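Local coordinates for protein methyl-accepting/DNA response regulator (Bacillus cereus, PDB 3D6W) that probably binds DNA through its LytTR domain, the part present here, as a response regulator of a phosphorelay signalling pathway, at residues F18-A26 / S64-I72. Sequence-based numbering, arbitrary orientation.
Sequences FSKVMYLEA and SFIVNVNHI. With MG (magnesium ion), chain C.
His71 and Asn68 reach across to the backbone where the 3-10 turn 18-20 runs into strand 21-26. NE2 of His71 donates a hydrogen bond to Ser19 O at 2.8 Å, with the oxygen close to the imidazole plane. One face of that ring carries CG of Met22, a selenomethionine, in a CH-pi contact 4.0 Å from the centroid. Asn68 swings CG anti to its backbone N (chi1 -169°), which brings ND2 to Val21 O at 2.7 Å, nearly in line with the C=O. The same amide's OD1 accepts Asn70 N in an Asx turn, so both its ends are held and its flip is fixed. From Asn68 N to Met22 O onward the chains pair as antiparallel strands: Leu24 and Ile66 exchange two backbone bonds, and Ala26 N meets Ser64 O at 2.7 Å. Glu25, extended, lies alongside Phe65, with Glu25 OE1 3.3 Å from Phe65 CZ; separately, Tyr23, whose OH bonds to Glu91, sets CD2 at the Phe65 ring edge. Just past His71, Ile72 O binds magnesium with two waters. In this LytTR DNA-binding domain both are inner strands of a five-stranded antiparallel sheet, 21-27 central, between strands 30-35 and 58-62; helix 46-52 packs on Leu24, and strand 83-87 on Val67.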
loop_
_atom_site.group_PDB
_atom_site.type_symbol
_atom_site.label_atom_id
_atom_site.label_comp_id
_atom_site.label_asym_id
_atom_site.label_seq_id
_atom_site.Cartn_x
_atom_site.Cartn_y
_atom_site.Cartn_z
ATOM N N PHE A 18 4.156 -9.267 7.564
ATOM C CA PHE A 18 2.961 -10.107 7.437
ATOM C C PHE A 18 2.732 -10.561 5.998
ATOM O O PHE A 18 2.307 -11.685 5.753
ATOM C CB PHE A 18 1.701 -9.386 7.951
ATOM C CG PHE A 18 1.649 -9.218 9.452
ATOM C CD1 PHE A 18 2.444 -9.982 10.314
ATOM C CD2 PHE A 18 0.771 -8.321 10.007
ATOM C CE1 PHE A 18 2.383 -9.822 11.696
ATOM C CE2 PHE A 18 0.697 -8.159 11.394
ATOM C CZ PHE A 18 1.520 -8.910 12.229
ATOM N N SER A 19 3.052 -9.675 5.061
ATOM C CA SER A 19 2.850 -9.917 3.640
ATOM C C SER A 19 3.644 -11.128 3.092
ATOM O O SER A 19 3.265 -11.710 2.089
ATOM C CB SER A 19 3.197 -8.620 2.870
ATOM O OG SER A 19 4.605 -8.452 2.724
ATOM N N LYS A 20 4.731 -11.490 3.771
ATOM C CA LYS A 20 5.581 -12.573 3.398
ATOM C C LYS A 20 5.281 -13.865 4.156
ATOM O O LYS A 20 5.868 -14.925 3.871
ATOM C CB LYS A 20 7.042 -12.176 3.626
ATOM C CG LYS A 20 7.458 -10.908 2.903
ATOM C CD LYS A 20 8.329 -11.155 1.692
ATOM C CE LYS A 20 9.850 -10.927 2.011
ATOM N NZ LYS A 20 10.790 -12.040 1.453
ATOM N N VAL A 21 4.352 -13.809 5.100
ATOM C CA VAL A 21 3.894 -15.037 5.788
ATOM C C VAL A 21 2.859 -15.766 4.915
ATOM O O VAL A 21 1.823 -15.165 4.552
ATOM C CB VAL A 21 3.301 -14.717 7.191
ATOM C CG1 VAL A 21 2.882 -16.023 7.950
ATOM C CG2 VAL A 21 4.316 -13.862 7.991
HETATM N N MSE A 22 3.150 -17.017 4.584
HETATM C CA MSE A 22 2.309 -17.835 3.736
HETATM C C MSE A 22 1.234 -18.585 4.543
HETATM O O MSE A 22 0.078 -18.644 4.150
HETATM C CB MSE A 22 3.180 -18.848 2.965
HETATM C CG MSE A 22 4.230 -18.218 2.115
HETATM SE SE MSE A 22 5.334 -19.402 1.049
HETATM C CE MSE A 22 5.981 -20.402 2.582
ATOM N N TYR A 23 1.667 -19.172 5.651
ATOM C CA TYR A 23 0.818 -19.898 6.584
ATOM C C TYR A 23 1.523 -20.102 7.952
ATOM O O TYR A 23 2.729 -19.834 8.123
ATOM C CB TYR A 23 0.313 -21.238 5.981
ATOM C CG TYR A 23 1.380 -22.299 5.767
ATOM C CD1 TYR A 23 2.051 -22.407 4.562
ATOM C CD2 TYR A 23 1.690 -23.211 6.782
ATOM C CE1 TYR A 23 2.999 -23.356 4.381
ATOM C CE2 TYR A 23 2.641 -24.150 6.624
ATOM C CZ TYR A 23 3.315 -24.225 5.420
ATOM O OH TYR A 23 4.295 -25.198 5.257
ATOM N N LEU A 24 0.732 -20.460 8.948
ATOM C CA LEU A 24 1.246 -20.771 10.274
ATOM C C LEU A 24 0.734 -22.157 10.564
ATOM O O LEU A 24 -0.383 -22.506 10.155
ATOM C CB LEU A 24 0.783 -19.772 11.367
ATOM C CG LEU A 24 1.248 -18.315 11.334
ATOM C CD1 LEU A 24 0.412 -17.434 10.376
ATOM C CD2 LEU A 24 1.159 -17.722 12.676
ATOM N N GLU A 25 1.559 -22.963 11.227
ATOM C CA GLU A 25 1.182 -24.334 11.551
ATOM C C GLU A 25 1.458 -24.685 13.010
ATOM O O GLU A 25 2.595 -24.505 13.488
ATOM C CB GLU A 25 1.909 -25.337 10.658
ATOM C CG GLU A 25 1.570 -26.797 11.029
ATOM C CD GLU A 25 2.193 -27.812 10.115
ATOM O OE1 GLU A 25 1.701 -28.983 10.101
ATOM O OE2 GLU A 25 3.148 -27.414 9.415
ATOM N N ALA A 26 0.421 -25.193 13.694
ATOM C CA ALA A 26 0.579 -25.824 15.015
ATOM C C ALA A 26 1.027 -27.275 14.806
ATOM O O ALA A 26 0.362 -28.097 14.167
ATOM C CB ALA A 26 -0.701 -25.766 15.820
ATOM N N SER A 64 -5.012 -26.732 13.145
ATOM C CA SER A 64 -3.550 -26.656 13.139
ATOM C C SER A 64 -2.956 -25.623 12.143
ATOM O O SER A 64 -1.734 -25.482 12.091
ATOM C CB SER A 64 -2.996 -28.063 12.824
ATOM O OG SER A 64 -2.941 -28.878 14.011
ATOM N N PHE A 65 -3.790 -24.895 11.387
ATOM C CA PHE A 65 -3.310 -23.962 10.344
ATOM C C PHE A 65 -4.022 -22.644 10.306
ATOM O O PHE A 65 -5.263 -22.587 10.368
ATOM C CB PHE A 65 -3.475 -24.564 8.948
ATOM C CG PHE A 65 -2.590 -25.738 8.699
ATOM C CD1 PHE A 65 -3.022 -27.025 9.002
ATOM C CD2 PHE A 65 -1.305 -25.558 8.180
ATOM C CE1 PHE A 65 -2.146 -28.155 8.798
ATOM C CE2 PHE A 65 -0.457 -26.642 7.960
ATOM C CZ PHE A 65 -0.885 -27.947 8.270
ATOM N N ILE A 66 -3.225 -21.580 10.174
ATOM C CA ILE A 66 -3.710 -20.300 9.684
ATOM C C ILE A 66 -3.055 -20.032 8.301
ATOM O O ILE A 66 -1.843 -20.135 8.140
ATOM C CB ILE A 66 -3.418 -19.124 10.642
ATOM C CG1 ILE A 66 -4.136 -19.308 11.989
ATOM C CG2 ILE A 66 -3.781 -17.755 9.941
ATOM C CD1 ILE A 66 -3.708 -18.352 13.012
ATOM N N VAL A 67 -3.881 -19.720 7.300
ATOM C CA VAL A 67 -3.382 -19.441 5.955
ATOM C C VAL A 67 -3.485 -17.932 5.599
ATOM O O VAL A 67 -4.424 -17.197 6.046
ATOM C CB VAL A 67 -4.089 -20.368 4.892
ATOM C CG1 VAL A 67 -5.518 -19.924 4.598
ATOM C CG2 VAL A 67 -3.263 -20.452 3.568
ATOM N N ASN A 68 -2.526 -17.464 4.812
ATOM C CA ASN A 68 -2.612 -16.134 4.164
ATOM C C ASN A 68 -3.241 -16.314 2.793
ATOM O O ASN A 68 -2.633 -16.897 1.915
ATOM C CB ASN A 68 -1.196 -15.535 4.009
ATOM C CG ASN A 68 -1.201 -14.079 3.598
ATOM O OD1 ASN A 68 -2.148 -13.600 3.049
ATOM N ND2 ASN A 68 -0.095 -13.394 3.836
ATOM N N VAL A 69 -4.441 -15.777 2.606
ATOM C CA VAL A 69 -5.182 -15.939 1.349
ATOM C C VAL A 69 -4.424 -15.319 0.177
ATOM O O VAL A 69 -4.692 -15.667 -0.984
ATOM C CB VAL A 69 -6.649 -15.377 1.428
ATOM C CG1 VAL A 69 -7.375 -15.900 2.723
ATOM C CG2 VAL A 69 -6.666 -13.880 1.394
ATOM N N ASN A 70 -3.461 -14.431 0.453
ATOM C CA ASN A 70 -2.693 -13.829 -0.627
ATOM C C ASN A 70 -1.608 -14.701 -1.194
ATOM O O ASN A 70 -1.044 -14.386 -2.242
ATOM C CB ASN A 70 -2.136 -12.480 -0.183
ATOM C CG ASN A 70 -3.254 -11.474 0.051
ATOM O OD1 ASN A 70 -3.990 -11.112 -0.888
ATOM N ND2 ASN A 70 -3.433 -11.072 1.306
ATOM N N HIS A 71 -1.295 -15.792 -0.495
ATOM C CA HIS A 71 -0.394 -16.809 -1.015
ATOM C C HIS A 71 -1.097 -18.029 -1.516
ATOM O O HIS A 71 -0.453 -18.945 -1.965
ATOM C CB HIS A 71 0.638 -17.165 0.013
ATOM C CG HIS A 71 1.516 -16.019 0.358
ATOM N ND1 HIS A 71 2.669 -15.740 -0.337
ATOM C CD2 HIS A 71 1.393 -15.048 1.290
ATOM C CE1 HIS A 71 3.231 -14.651 0.167
ATOM N NE2 HIS A 71 2.474 -14.213 1.160
ATOM N N ILE A 72 -2.418 -18.040 -1.486
ATOM C CA ILE A 72 -3.183 -19.150 -2.062
ATOM C C ILE A 72 -3.149 -18.999 -3.565
ATOM O O ILE A 72 -3.484 -17.925 -4.104
ATOM C CB ILE A 72 -4.671 -19.219 -1.594
ATOM C CG1 ILE A 72 -4.753 -19.548 -0.099
ATOM C CG2 ILE A 72 -5.469 -20.292 -2.398
ATOM C CD1 ILE A 72 -6.121 -19.459 0.494
HETATM MG MG MG C . -2.484 -15.785 -5.122
HETATM O O HOH W 1 -4.518 -16.896 -6.164
HETATM O O HOH W 2 -3.390 -14.091 -6.791
#